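Local coordinates for beta-lactamase (Serratia marcescens, PDB 5GWA), which probably hydrolyses beta-lactam antibiotics to substituted beta-amino acids, as a class A extended-spectrum beta-lactamase, here in complex with the inhibitor avibactam, at residues K242-A247 with S270-L275; A25-E30 with T167-K172; G204-G209 with E266-V271; F187-M192 with V211-T216. One frame throughout, in Å; residues are numbered along the deposited sequence.

Interaction 1: residues K242-A247 with S270-L275; sequences KHFAIA and SVWDYL. With NA (sodium ion), chain R; SO4 (sulfate ion), chain C.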
loop_
_atom_site.group_PDB
_atom_site.type_symbol
_atom_site.label_atom_id
_atom_site.label_comp_id
_atom_site.label_asym_id
_atom_site.label_seq_id
_atom_site.Cartn_x
_atom_site.Cartn_y
_atom_site.Cartn_z
ATOM N N LYS A 242 29.640 10.702 18.092
ATOM C CA LYS A 242 28.775 11.844 18.247
ATOM C C LYS A 242 27.615 11.659 17.268
ATOM O O LYS A 242 27.714 10.842 16.332
ATOM C CB LYS A 242 29.544 13.146 17.934
ATOM C CG LYS A 242 30.596 13.538 18.975
ATOM C CD LYS A 242 29.954 14.072 20.243
ATOM C CE LYS A 242 30.845 13.902 21.468
ATOM N NZ LYS A 242 31.893 14.952 21.562
ATOM N N HIS A 243 26.621 12.547 17.372
ATOM C CA HIS A 243 25.371 12.404 16.601
ATOM C C HIS A 243 24.889 13.719 16.017
ATOM O O HIS A 243 25.104 14.767 16.597
ATOM C CB HIS A 243 24.264 11.883 17.495
ATOM C CG HIS A 243 24.605 10.601 18.189
ATOM N ND1 HIS A 243 25.234 10.580 19.413
ATOM C CD2 HIS A 243 24.381 9.308 17.858
ATOM C CE1 HIS A 243 25.445 9.321 19.783
ATOM N NE2 HIS A 243 24.939 8.531 18.855
ATOM N N PHE A 244 24.188 13.638 14.893
ATOM C CA PHE A 244 23.439 14.794 14.406
ATOM C C PHE A 244 22.027 14.384 14.008
ATOM O O PHE A 244 21.817 13.296 13.459
ATOM C CB PHE A 244 24.179 15.537 13.285
ATOM C CG PHE A 244 24.401 14.747 12.017
ATOM C CD1 PHE A 244 25.499 13.921 11.874
ATOM C CD2 PHE A 244 23.583 14.925 10.905
ATOM C CE1 PHE A 244 25.698 13.194 10.727
ATOM C CE2 PHE A 244 23.819 14.233 9.715
ATOM C CZ PHE A 244 24.902 13.394 9.612
ATOM N N ALA A 245 21.085 15.276 14.291
ATOM C CA ALA A 245 19.726 15.143 13.783
ATOM C C ALA A 245 19.599 15.879 12.470
ATOM O O ALA A 245 20.209 16.944 12.288
ATOM C CB ALA A 245 18.744 15.689 14.787
ATOM N N ILE A 246 18.966 15.230 11.498
ATOM C CA ILE A 246 18.786 15.816 10.186
ATOM C C ILE A 246 17.361 15.522 9.702
ATOM O O ILE A 246 16.821 14.447 9.917
ATOM C CB ILE A 246 19.846 15.312 9.182
ATOM C CG1 ILE A 246 19.654 15.892 7.786
ATOM C CG2 ILE A 246 19.886 13.796 9.142
ATOM C CD1 ILE A 246 20.882 15.766 6.917
ATOM N N ALA A 247 16.762 16.506 9.040
ATOM C CA ALA A 247 15.478 16.321 8.399
ATOM C C ALA A 247 15.481 16.924 7.018
ATOM O O ALA A 247 15.906 18.079 6.849
ATOM C CB ALA A 247 14.401 16.946 9.238
ATOM N N SER A 270 26.677 15.528 2.020
ATOM C CA SER A 270 27.368 16.815 2.154
ATOM C C SER A 270 27.536 17.146 3.629
ATOM O O SER A 270 28.615 17.560 4.066
ATOM C CB SER A 270 26.617 17.963 1.463
ATOM O OG SER A 270 26.666 17.849 0.042
ATOM N N VAL A 271 26.477 16.947 4.410
ATOM C CA VAL A 271 26.524 17.272 5.826
ATOM C C VAL A 271 27.480 16.329 6.556
ATOM O O VAL A 271 28.281 16.755 7.378
ATOM C CB VAL A 271 25.110 17.218 6.456
ATOM C CG1 VAL A 271 25.159 17.385 7.953
ATOM C CG2 VAL A 271 24.218 18.276 5.835
ATOM N N TRP A 272 27.367 15.043 6.249
ATOM C CA TRP A 272 28.254 14.019 6.794
ATOM C C TRP A 272 29.718 14.369 6.502
ATOM O O TRP A 272 30.537 14.396 7.419
ATOM C CB TRP A 272 27.886 12.654 6.202
ATOM C CG TRP A 272 28.848 11.562 6.512
ATOM C CD1 TRP A 272 29.976 11.229 5.794
ATOM C CD2 TRP A 272 28.781 10.633 7.592
ATOM N NE1 TRP A 272 30.593 10.155 6.362
ATOM C CE2 TRP A 272 29.941 9.832 7.525
ATOM C CE3 TRP A 272 27.922 10.468 8.678
ATOM C CZ2 TRP A 272 30.131 8.739 8.369
ATOM C CZ3 TRP A 272 28.151 9.408 9.552
ATOM C CH2 TRP A 272 29.276 8.592 9.419
ATOM N N ASP A 273 30.023 14.668 5.241
ATOM C CA ASP A 273 31.402 14.962 4.846
ATOM C C ASP A 273 31.939 16.160 5.630
ATOM O O ASP A 273 33.059 16.122 6.082
ATOM C CB ASP A 273 31.509 15.227 3.332
ATOM C CG ASP A 273 31.440 13.963 2.505
ATOM O OD1 ASP A 273 31.597 12.844 3.057
ATOM O OD2 ASP A 273 31.284 14.087 1.273
ATOM N N TYR A 274 31.122 17.192 5.841
ATOM C CA TYR A 274 31.515 18.359 6.633
ATOM C C TYR A 274 31.783 18.008 8.096
ATOM O O TYR A 274 32.822 18.390 8.690
ATOM C CB TYR A 274 30.433 19.441 6.551
ATOM C CG TYR A 274 30.760 20.654 7.388
ATOM C CD1 TYR A 274 31.645 21.614 6.924
ATOM C CD2 TYR A 274 30.294 20.766 8.694
ATOM C CE1 TYR A 274 32.008 22.691 7.721
ATOM C CE2 TYR A 274 30.643 21.837 9.490
ATOM C CZ TYR A 274 31.511 22.790 9.001
ATOM O OH TYR A 274 31.842 23.871 9.788
ATOM N N LEU A 275 30.871 17.258 8.698
ATOM C CA LEU A 275 31.009 16.953 10.107
ATOM C C LEU A 275 32.148 15.952 10.396
ATOM O O LEU A 275 32.676 15.967 11.483
ATOM C CB LEU A 275 29.680 16.449 10.714
ATOM C CG LEU A 275 28.544 17.460 10.674
ATOM C CD1 LEU A 275 27.243 16.783 11.091
ATOM C CD2 LEU A 275 28.817 18.646 11.577
HETATM NA NA NA R . 27.115 16.536 17.938
HETATM S S SO4 C . 24.805 4.495 18.518
HETATM O O1 SO4 C . 24.659 4.114 19.932
HETATM O O2 SO4 C . 23.502 4.102 17.994
HETATM O O3 SO4 C . 25.045 5.951 18.587
HETATM O O4 SO4 C . 25.967 3.738 18.022
#
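Phe244 is the bump of this contact, and the hollow that takes it is made by Val271, Trp272 and Leu275 on one side of the helix. The CD1 methyl of Leu275 lies over one face of the Phe244 ring, 3.8 Å from the ring centroid and 24° off the ring normal, a CH-pi contact. It sits off centre, so its nearest ring atom is Phe244 CD1, at 3.4 Å. The far rim of the ring is held by two other walls. Trp272 CE3 meets the ring edge at Phe244 CE1, 4.1 Å away, with the two side chains nearly at right angles. Val271 CG1 approaches Phe244 CE2 at 3.9 Å. The phenyl group enters the hollow with CG between the backbone N and the carbonyl carbon (chi1 63°). A smaller bump follows two residues along, where Ile246 CD1 reaches Val271 CG2 at 4.3 Å. On the other side of the strand, His243 NE2 donates a hydrogen bond to a sulfate oxygen and Ala245 packs on helix 164-175. Strand and helix run nearly antiparallel, at 155°. This is the packing of the C-terminal helix on the five-stranded antiparallel sheet of the class A beta-lactamase alpha/beta domain.

Interaction 2: residues A25-E30 with T167-K172; sequences AVLGIE and TVQLLK. With NA (sodium ion), chain R.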
loop_
_atom_site.group_PDB
_atom_site.type_symbol
_atom_site.label_atom_id
_atom_site.label_comp_id
_atom_site.label_asym_id
_atom_site.label_seq_id
_atom_site.Cartn_x
_atom_site.Cartn_y
_atom_site.Cartn_z
ATOM N N ALA A 25 16.957 20.767 7.678
ATOM C CA ALA A 25 17.483 21.221 8.961
ATOM C C ALA A 25 18.423 20.178 9.513
ATOM O O ALA A 25 18.209 18.967 9.339
ATOM C CB ALA A 25 16.401 21.510 9.965
ATOM N N VAL A 26 19.437 20.672 10.217
ATOM C CA VAL A 26 20.433 19.846 10.882
ATOM C C VAL A 26 20.681 20.469 12.247
ATOM O O VAL A 26 20.787 21.695 12.364
ATOM C CB VAL A 26 21.773 19.805 10.114
ATOM C CG1 VAL A 26 22.721 18.791 10.763
ATOM C CG2 VAL A 26 21.583 19.464 8.659
ATOM N N LEU A 27 20.771 19.626 13.267
ATOM C CA LEU A 27 21.142 20.062 14.612
ATOM C C LEU A 27 22.099 19.041 15.207
ATOM O O LEU A 27 21.767 17.850 15.334
ATOM C CB LEU A 27 19.884 20.162 15.457
ATOM C CG LEU A 27 19.739 21.054 16.666
ATOM C CD1 LEU A 27 20.283 22.460 16.341
ATOM C CD2 LEU A 27 18.258 21.129 17.035
ATOM N N GLY A 28 23.256 19.500 15.681
ATOM C CA GLY A 28 24.115 18.594 16.435
ATOM C C GLY A 28 23.453 18.165 17.732
ATOM O O GLY A 28 22.762 18.934 18.368
ATOM N N ILE A 29 23.719 16.927 18.172
ATOM C CA ILE A 29 23.138 16.449 19.400
ATOM C C ILE A 29 23.951 16.900 20.598
ATOM O O ILE A 29 23.420 17.422 21.579
ATOM C CB ILE A 29 22.985 14.917 19.420
ATOM C CG1 ILE A 29 22.021 14.438 18.321
ATOM C CG2 ILE A 29 22.433 14.466 20.746
ATOM C CD1 ILE A 29 20.662 15.091 18.389
ATOM N N GLU A 30 25.260 16.728 20.482
ATOM C CA GLU A 30 26.162 17.028 21.594
ATOM C C GLU A 30 26.782 18.416 21.463
ATOM O O GLU A 30 27.084 19.038 22.473
ATOM C CB GLU A 30 27.238 15.951 21.691
ATOM C CG GLU A 30 26.696 14.543 21.997
ATOM C CD GLU A 30 26.294 13.752 20.753
ATOM O OE1 GLU A 30 26.586 14.211 19.629
ATOM O OE2 GLU A 30 25.815 12.631 20.944
ATOM N N THR A 167 11.397 19.696 13.342
ATOM C CA THR A 167 11.663 18.284 13.378
ATOM C C THR A 167 12.951 17.959 14.098
ATOM O O THR A 167 12.979 17.056 14.938
ATOM C CB THR A 167 11.711 17.700 11.964
ATOM O OG1 THR A 167 10.543 18.097 11.232
ATOM C CG2 THR A 167 11.828 16.211 12.014
ATOM N N VAL A 168 14.039 18.642 13.751
ATOM C CA VAL A 168 15.306 18.311 14.381
ATOM C C VAL A 168 15.351 18.759 15.863
ATOM O O VAL A 168 15.986 18.079 16.667
ATOM C CB VAL A 168 16.540 18.796 13.622
ATOM C CG1 VAL A 168 16.677 18.114 12.277
ATOM C CG2 VAL A 168 16.564 20.319 13.502
ATOM N N GLN A 169 14.652 19.826 16.228
ATOM C CA GLN A 169 14.469 20.173 17.651
ATOM C C GLN A 169 13.839 19.019 18.404
ATOM O O GLN A 169 14.308 18.631 19.490
ATOM C CB GLN A 169 13.641 21.436 17.792
ATOM C CG GLN A 169 14.374 22.681 17.313
ATOM C CD GLN A 169 13.437 23.818 16.959
ATOM O OE1 GLN A 169 12.302 23.878 17.440
ATOM N NE2 GLN A 169 13.925 24.754 16.154
ATOM N N LEU A 170 12.777 18.470 17.821
ATOM C CA LEU A 170 12.122 17.326 18.431
ATOM C C LEU A 170 13.016 16.111 18.485
ATOM O O LEU A 170 12.984 15.334 19.476
ATOM C CB LEU A 170 10.806 17.041 17.710
ATOM C CG LEU A 170 9.942 15.896 18.241
ATOM C CD1 LEU A 170 9.387 16.306 19.605
ATOM C CD2 LEU A 170 8.773 15.558 17.311
ATOM N N LEU A 171 13.706 15.804 17.382
ATOM C CA LEU A 171 14.612 14.656 17.357
ATOM C C LEU A 171 15.709 14.753 18.412
ATOM O O LEU A 171 16.105 13.739 18.988
ATOM C CB LEU A 171 15.249 14.493 15.978
ATOM C CG LEU A 171 14.311 13.984 14.893
ATOM C CD1 LEU A 171 14.884 14.293 13.537
ATOM C CD2 LEU A 171 14.014 12.497 15.000
ATOM N N LYS A 172 16.190 15.967 18.670
ATOM C CA LYS A 172 17.227 16.179 19.678
ATOM C C LYS A 172 16.716 16.008 21.116
ATOM O O LYS A 172 17.356 15.280 21.893
ATOM C CB LYS A 172 17.858 17.557 19.481
ATOM C CG LYS A 172 18.917 17.913 20.506
ATOM C CD LYS A 172 19.631 19.181 20.105
ATOM C CE LYS A 172 20.729 19.554 21.081
ATOM N NZ LYS A 172 21.695 20.513 20.480
HETATM NA NA NA R . 27.115 16.536 17.938
#
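Val168 of helix 164-175 packs on Ala25 and Leu27 of strand 21-28, a helix-on-sheet contact in the alpha/beta domain of the class A beta-lactamase fold. The helix runs close to parallel with the strand, at 28°. Within the helix segment, Thr167 comes first and turns its hydroxyl to Tyr249 on strand 243-253. Val168 is the first residue to meet the strand, and its two methyls divide the work. CG2 lies between the CB atoms of Ala25 and Leu27, 3.7 Å from Ala25 CB and 3.9 Å from Leu27 CB. CG1 sits against the backbone, 3.4 Å from Ala25 O. Gln169 adds little beyond its CG, which brushes Leu27 CD2. Leu170 faces the other way, onto Phe51, His52 and Leu55 of helix 49-63. Leu171 packs on Phe51 and on Ala245 of strand 243-253. One turn after Val168, Lys172 comes back to the strand. The extended chain, CG anti to the backbone N (chi1 178°), spans the gap from the helix to the end of the strand. On the way, Leu27 CD2 rests 3.9 Å from Lys172 CD, the two side chains crossing at about a right angle. Ile29 slides past in the opposite direction and puts CD1 3.8 Å from Lys172 CA. The amine then closes the contact: Lys172 NZ donates to Gly28 O over 2.8 Å, with a C=O...N angle of 163°, nearly in line with the carbonyl bond.

Interaction 3: residues G204-G209 with E266-V271; sequences GLLPDG and EICKSV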
loop_
_atom_site.group_PDB
_atom_site.type_symbol
_atom_site.label_atom_id
_atom_site.label_comp_id
_atom_site.label_asym_id
_atom_site.label_seq_id
_atom_site.Cartn_x
_atom_site.Cartn_y
_atom_site.Cartn_z
ATOM N N GLY A 204 21.702 6.819 1.919
ATOM C CA GLY A 204 22.035 6.324 0.588
ATOM C C GLY A 204 23.503 6.370 0.214
ATOM O O GLY A 204 23.994 5.477 -0.506
ATOM N N LEU A 205 24.151 7.475 0.551
ATOM C CA LEU A 205 25.551 7.686 0.169
ATOM C C LEU A 205 26.509 7.724 1.365
ATOM O O LEU A 205 27.680 8.085 1.208
ATOM C CB LEU A 205 25.688 8.942 -0.694
ATOM C CG LEU A 205 24.907 8.957 -1.984
ATOM C CD1 LEU A 205 24.801 10.344 -2.579
ATOM C CD2 LEU A 205 25.516 7.990 -2.996
ATOM N N LEU A 206 26.041 7.299 2.544
ATOM C CA LEU A 206 26.890 7.216 3.726
ATOM C C LEU A 206 27.629 5.874 3.744
ATOM O O LEU A 206 27.206 4.903 3.096
ATOM C CB LEU A 206 26.041 7.341 4.993
ATOM C CG LEU A 206 25.168 8.592 5.045
ATOM C CD1 LEU A 206 24.587 8.683 6.439
ATOM C CD2 LEU A 206 25.977 9.831 4.736
ATOM N N PRO A 207 28.732 5.809 4.489
ATOM C CA PRO A 207 29.487 4.558 4.466
ATOM C C PRO A 207 28.614 3.390 4.919
ATOM O O PRO A 207 27.751 3.550 5.795
ATOM C CB PRO A 207 30.603 4.822 5.472
ATOM C CG PRO A 207 30.795 6.299 5.455
ATOM C CD PRO A 207 29.401 6.845 5.273
ATOM N N ASP A 208 28.837 2.213 4.345
ATOM C CA ASP A 208 28.204 1.010 4.839
ATOM C C ASP A 208 28.346 0.921 6.343
ATOM O O ASP A 208 29.414 1.192 6.876
ATOM C CB ASP A 208 28.850 -0.236 4.238
ATOM C CG ASP A 208 28.635 -0.355 2.751
ATOM O OD1 ASP A 208 27.779 0.359 2.177
ATOM O OD2 ASP A 208 29.349 -1.178 2.148
ATOM N N GLY A 209 27.226 0.620 6.996
ATOM C CA GLY A 209 27.192 0.360 8.431
ATOM C C GLY A 209 26.983 1.588 9.289
ATOM O O GLY A 209 26.905 1.489 10.516
ATOM N N GLU A 266 22.265 13.063 -1.220
ATOM C CA GLU A 266 23.368 13.958 -1.520
ATOM C C GLU A 266 23.485 15.064 -0.481
ATOM O O GLU A 266 24.580 15.340 -0.007
ATOM C CB GLU A 266 23.224 14.570 -2.896
ATOM C CG GLU A 266 23.424 13.573 -4.023
ATOM C CD GLU A 266 24.887 13.303 -4.345
ATOM O OE1 GLU A 266 25.787 13.633 -3.542
ATOM O OE2 GLU A 266 25.119 12.722 -5.429
ATOM N N ILE A 267 22.356 15.607 -0.036
ATOM C CA ILE A 267 22.380 16.632 1.017
ATOM C C ILE A 267 22.939 16.026 2.309
ATOM O O ILE A 267 23.796 16.590 2.983
ATOM C CB ILE A 267 20.997 17.294 1.236
ATOM C CG1 ILE A 267 20.674 18.204 0.058
ATOM C CG2 ILE A 267 20.968 18.094 2.530
ATOM C CD1 ILE A 267 19.262 18.708 0.030
ATOM N N CYS A 268 22.467 14.834 2.653
ATOM C CA CYS A 268 22.984 14.167 3.828
ATOM C C CYS A 268 24.492 13.897 3.747
ATOM O O CYS A 268 25.204 14.124 4.698
ATOM C CB CYS A 268 22.212 12.878 4.108
ATOM S SG CYS A 268 22.690 12.186 5.726
ATOM N N LYS A 269 24.947 13.423 2.591
ATOM C CA LYS A 269 26.372 13.146 2.341
ATOM C C LYS A 269 27.191 14.408 2.533
ATOM O O LYS A 269 28.303 14.359 3.090
ATOM C CB LYS A 269 26.503 12.603 0.907
ATOM C CG LYS A 269 27.921 12.323 0.428
ATOM C CD LYS A 269 28.642 11.293 1.256
ATOM C CE LYS A 269 29.935 10.897 0.539
ATOM N NZ LYS A 269 31.105 10.875 1.438
ATOM N N SER A 270 26.677 15.528 2.020
ATOM C CA SER A 270 27.368 16.815 2.154
ATOM C C SER A 270 27.536 17.146 3.629
ATOM O O SER A 270 28.615 17.560 4.066
ATOM C CB SER A 270 26.617 17.963 1.463
ATOM O OG SER A 270 26.666 17.849 0.042
ATOM N N VAL A 271 26.477 16.947 4.410
ATOM C CA VAL A 271 26.524 17.272 5.826
ATOM C C VAL A 271 27.480 16.329 6.556
ATOM O O VAL A 271 28.281 16.755 7.378
ATOM C CB VAL A 271 25.110 17.218 6.456
ATOM C CG1 VAL A 271 25.159 17.385 7.953
ATOM C CG2 VAL A 271 24.218 18.276 5.835
HETATM O O HOH W 1 30.150 8.158 2.316
#
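A bend at chi2 in Glu266 (-81°) and another in Lys269 (61°) bring the two helix side chains onto Leu205 of the loop. Glu266 starts out pointing away from the loop, but the bend folds its chain back. Its carboxylate carbon CD then comes 3.4 Å from Leu205 CD1. The methyl lies against the carboxylate, probably charged, and the two side chains meet at a slant. In Lys269 the bend brings CD and CE up to the carbonyl oxygen of Leu205. Lys269 CD is 3.3 Å from Leu205 O. Nearer the backbones, Leu205 CB is 4.1 Å from Lys269 CB. Leu206 goes to a different part of helix 257-276, to Cys268 and the backbone of Lys269. Deeper in, Leu206 puts CD1 4.0 Å from Cys268 SG and CD2 4.1 Å from Lys269 CA. Leu206 also touches Trp272 and Ile236, which ties the loop to the sheet as well as to the helix. The contact joins the loop before strand 212-218 to the C-terminal helix of the alpha/beta domain. A water completes the polar side: it donates to Leu205 O at 2.7 Å and accepts from Lys269 NZ at 3.0 Å. Lys269 NZ also forms a salt bridge with Asp273. The chemistry is thus split by depth. Leu206 and Cys268 form a buried apolar join, while the amine nearer the surface holds the loop carbonyl indirectly, through water.

Interaction 4: residues F187-M192 with V211-T216; sequences FLLNTM and VVAHKT. With NA (sodium ion), chain N; NXL ((2S,5R)-1-formyl-5-[(sulfooxy)amino]piperidine-2-carboxamide), chain B.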
loop_
_atom_site.group_PDB
_atom_site.type_symbol
_atom_site.label_atom_id
_atom_site.label_comp_id
_atom_site.label_asym_id
_atom_site.label_seq_id
_atom_site.Cartn_x
_atom_site.Cartn_y
_atom_site.Cartn_z
ATOM N N PHE A 187 13.586 1.351 23.197
ATOM C CA PHE A 187 12.687 0.677 22.259
ATOM C C PHE A 187 12.424 1.466 20.979
ATOM O O PHE A 187 12.628 0.926 19.857
ATOM C CB PHE A 187 11.353 0.342 22.921
ATOM C CG PHE A 187 10.373 -0.293 21.982
ATOM C CD1 PHE A 187 10.526 -1.591 21.563
ATOM C CD2 PHE A 187 9.307 0.430 21.525
ATOM C CE1 PHE A 187 9.620 -2.176 20.681
ATOM C CE2 PHE A 187 8.364 -0.165 20.679
ATOM C CZ PHE A 187 8.561 -1.436 20.210
ATOM N N LEU A 188 12.101 2.733 21.131
ATOM C CA LEU A 188 11.841 3.552 19.933
ATOM C C LEU A 188 13.101 3.785 19.143
ATOM O O LEU A 188 13.108 3.662 17.878
ATOM C CB LEU A 188 11.184 4.859 20.293
ATOM C CG LEU A 188 10.823 5.736 19.090
ATOM C CD1 LEU A 188 9.992 4.994 18.031
ATOM C CD2 LEU A 188 10.162 7.006 19.547
ATOM N N LEU A 189 14.210 4.055 19.842
ATOM C CA LEU A 189 15.476 4.217 19.099
ATOM C C LEU A 189 15.856 2.974 18.322
ATOM O O LEU A 189 16.235 3.049 17.147
ATOM C CB LEU A 189 16.617 4.644 20.041
ATOM C CG LEU A 189 17.957 4.942 19.349
ATOM C CD1 LEU A 189 17.865 6.011 18.293
ATOM C CD2 LEU A 189 18.996 5.383 20.374
ATOM N N ASN A 190 15.785 1.779 18.948
ATOM C CA ASN A 190 16.117 0.565 18.244
ATOM C C ASN A 190 15.192 0.421 17.028
ATOM O O ASN A 190 15.635 0.027 15.953
ATOM C CB ASN A 190 15.989 -0.664 19.149
ATOM C CG ASN A 190 17.180 -0.838 20.079
ATOM O OD1 ASN A 190 18.295 -0.492 19.750
ATOM N ND2 ASN A 190 16.945 -1.483 21.196
ATOM N N THR A 191 13.930 0.780 17.227
ATOM C CA THR A 191 12.924 0.586 16.177
ATOM C C THR A 191 13.253 1.509 14.953
ATOM O O THR A 191 13.242 1.068 13.775
ATOM C CB THR A 191 11.548 0.854 16.758
ATOM O OG1 THR A 191 11.282 -0.121 17.802
ATOM C CG2 THR A 191 10.507 0.752 15.716
ATOM N N MET A 192 13.736 2.694 15.265
ATOM C CA MET A 192 14.179 3.644 14.212
ATOM C C MET A 192 15.471 3.280 13.479
ATOM O O MET A 192 15.625 3.518 12.291
ATOM C CB MET A 192 14.300 5.023 14.827
ATOM C CG MET A 192 12.958 5.638 15.187
ATOM S SD MET A 192 13.052 7.205 16.029
ATOM C CE MET A 192 13.625 8.225 14.659
ATOM N N VAL A 211 25.198 4.096 11.466
ATOM C CA VAL A 211 23.942 4.008 12.207
ATOM C C VAL A 211 23.076 5.219 11.876
ATOM O O VAL A 211 23.481 6.333 12.121
ATOM C CB VAL A 211 24.140 3.942 13.723
ATOM C CG1 VAL A 211 22.807 3.747 14.418
ATOM C CG2 VAL A 211 25.091 2.806 14.096
ATOM N N VAL A 212 21.867 4.935 11.395
ATOM C CA VAL A 212 20.871 5.952 11.015
ATOM C C VAL A 212 19.513 5.538 11.569
ATOM O O VAL A 212 18.963 4.484 11.200
ATOM C CB VAL A 212 20.779 6.123 9.495
ATOM C CG1 VAL A 212 19.739 7.194 9.156
ATOM C CG2 VAL A 212 22.138 6.483 8.915
ATOM N N ALA A 213 19.117 6.239 12.617
ATOM C CA ALA A 213 17.815 6.038 13.265
ATOM C C ALA A 213 16.862 6.984 12.575
ATOM O O ALA A 213 16.988 8.191 12.738
ATOM C CB ALA A 213 17.920 6.405 14.738
ATOM N N HIS A 214 15.920 6.452 11.806
ATOM C CA HIS A 214 15.156 7.335 10.938
ATOM C C HIS A 214 13.751 6.895 10.637
ATOM O O HIS A 214 13.368 5.770 10.895
ATOM C CB HIS A 214 15.922 7.598 9.644
ATOM C CG HIS A 214 15.960 6.453 8.697
ATOM N ND1 HIS A 214 15.339 6.484 7.474
ATOM C CD2 HIS A 214 16.538 5.231 8.784
ATOM C CE1 HIS A 214 15.543 5.352 6.834
ATOM N NE2 HIS A 214 16.245 4.561 7.623
ATOM N N LYS A 215 12.982 7.831 10.083
ATOM C CA LYS A 215 11.620 7.560 9.635
ATOM C C LYS A 215 11.371 8.321 8.327
ATOM O O LYS A 215 11.657 9.506 8.214
ATOM C CB LYS A 215 10.600 8.040 10.679
ATOM C CG LYS A 215 9.148 7.801 10.269
ATOM C CD LYS A 215 8.759 6.329 10.400
ATOM C CE LYS A 215 7.535 5.927 9.583
ATOM N NZ LYS A 215 7.885 5.826 8.146
ATOM N N THR A 216 10.892 7.604 7.339
ATOM C CA THR A 216 10.715 8.155 5.992
ATOM C C THR A 216 9.266 8.628 5.804
ATOM O O THR A 216 8.359 8.330 6.602
ATOM C CB THR A 216 11.006 7.031 4.967
ATOM O OG1 THR A 216 10.259 5.886 5.341
ATOM C CG2 THR A 216 12.456 6.692 4.962
HETATM NA NA NA N . 16.554 2.184 6.041
HETATM O OAC NXL B . 4.610 8.367 4.060
HETATM C CAN NXL B . 4.171 7.296 4.465
HETATM N N NXL B . 3.576 6.444 3.760
HETATM C CAJ NXL B . 3.365 5.090 4.228
HETATM C CA NXL B . 3.238 6.765 2.380
HETATM C C NXL B . 1.780 6.837 2.078
HETATM O O NXL B . 0.940 6.502 2.893
HETATM N NAA NXL B . 1.484 7.153 0.815
HETATM C CB NXL B . 3.909 5.768 1.471
HETATM C CAH NXL B . 3.730 4.337 1.921
HETATM C CAO NXL B . 4.162 4.139 3.368
HETATM N NAK NXL B . 5.608 4.243 3.653
HETATM O OAL NXL B . 6.329 4.932 2.793
HETATM S SAR NXL B . 7.645 5.490 3.348
HETATM O OAD NXL B . 8.617 4.526 2.936
HETATM O OAE NXL B . 8.112 6.710 2.790
HETATM O OAG NXL B . 7.282 5.879 4.891
HETATM O O HOH W 2 18.017 -0.046 5.697
#
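Met192 lies on Ala213 and His214 where helix 182-193 meets strand 212-218, the edge strand of the five-stranded sheet that borders the active site of the class A beta-lactamase fold. Helix and strand cross steeply, at 77°. The CB of Met192 sits 3.9 Å from Ala213 CB and also lies against the backbone N of His214. Further out, the chain bends at chi3 (71°), which turns the terminal CE of Met192 back to the strand, 3.9 Å from Ala213 O. Leu189, one turn earlier, adds its CD1 methyl at 3.6 Å from Ala213 CB, so the alanine methyl is touched by both residues.

Beyond this packing the strand carries polar groups. His214 NE2 binds a sodium ion that Thr197 O also holds, and its ND1 is hydrogen-bonded to Asp232. Lys215 and Thr216 line the avibactam pocket and fit the KTG motif of the family. Lys215 NZ bonds to Thr216 O at 3.0 Å and to Ser111 OG. The same Lys215 NZ lies 3.3 Å from NXL OAG, a sulfate oxygen of the inhibitor. The helix and strand are joined by one backbone bond and a weaker contact beside it, both to the carbonyl oxygen of Met192. Ala213 CA makes a CA-H...O contact with Met192 O at 3.5 Å. His214 N donates to Met192 O at 3.0 Å, from well above the carbonyl plane, 62° out of it.

Interactions 1, 2 and 4 are buried contacts of the five-stranded sheet, while interaction 3 is only partly buried. Interactions 1 and 2 use neighbouring strands but take helices on opposite sides of the sheet. Besides probable bonds between His243 and Glu30 and between Ala245 and Leu27, both contacts reach one sodium ion. Interactions 1 and 3 share helix 257-276, and Trp272 NE1 also packs on Pro207. Interaction 4 lies on the edge strand 212-218, next to the inhibitor. The chemistry follows place. Interaction 1 is apolar and aromatic. Interaction 2 adds a lysine-to-carbonyl bond, interaction 3 a water bridge, and interaction 4 a backbone bond beside the pocket.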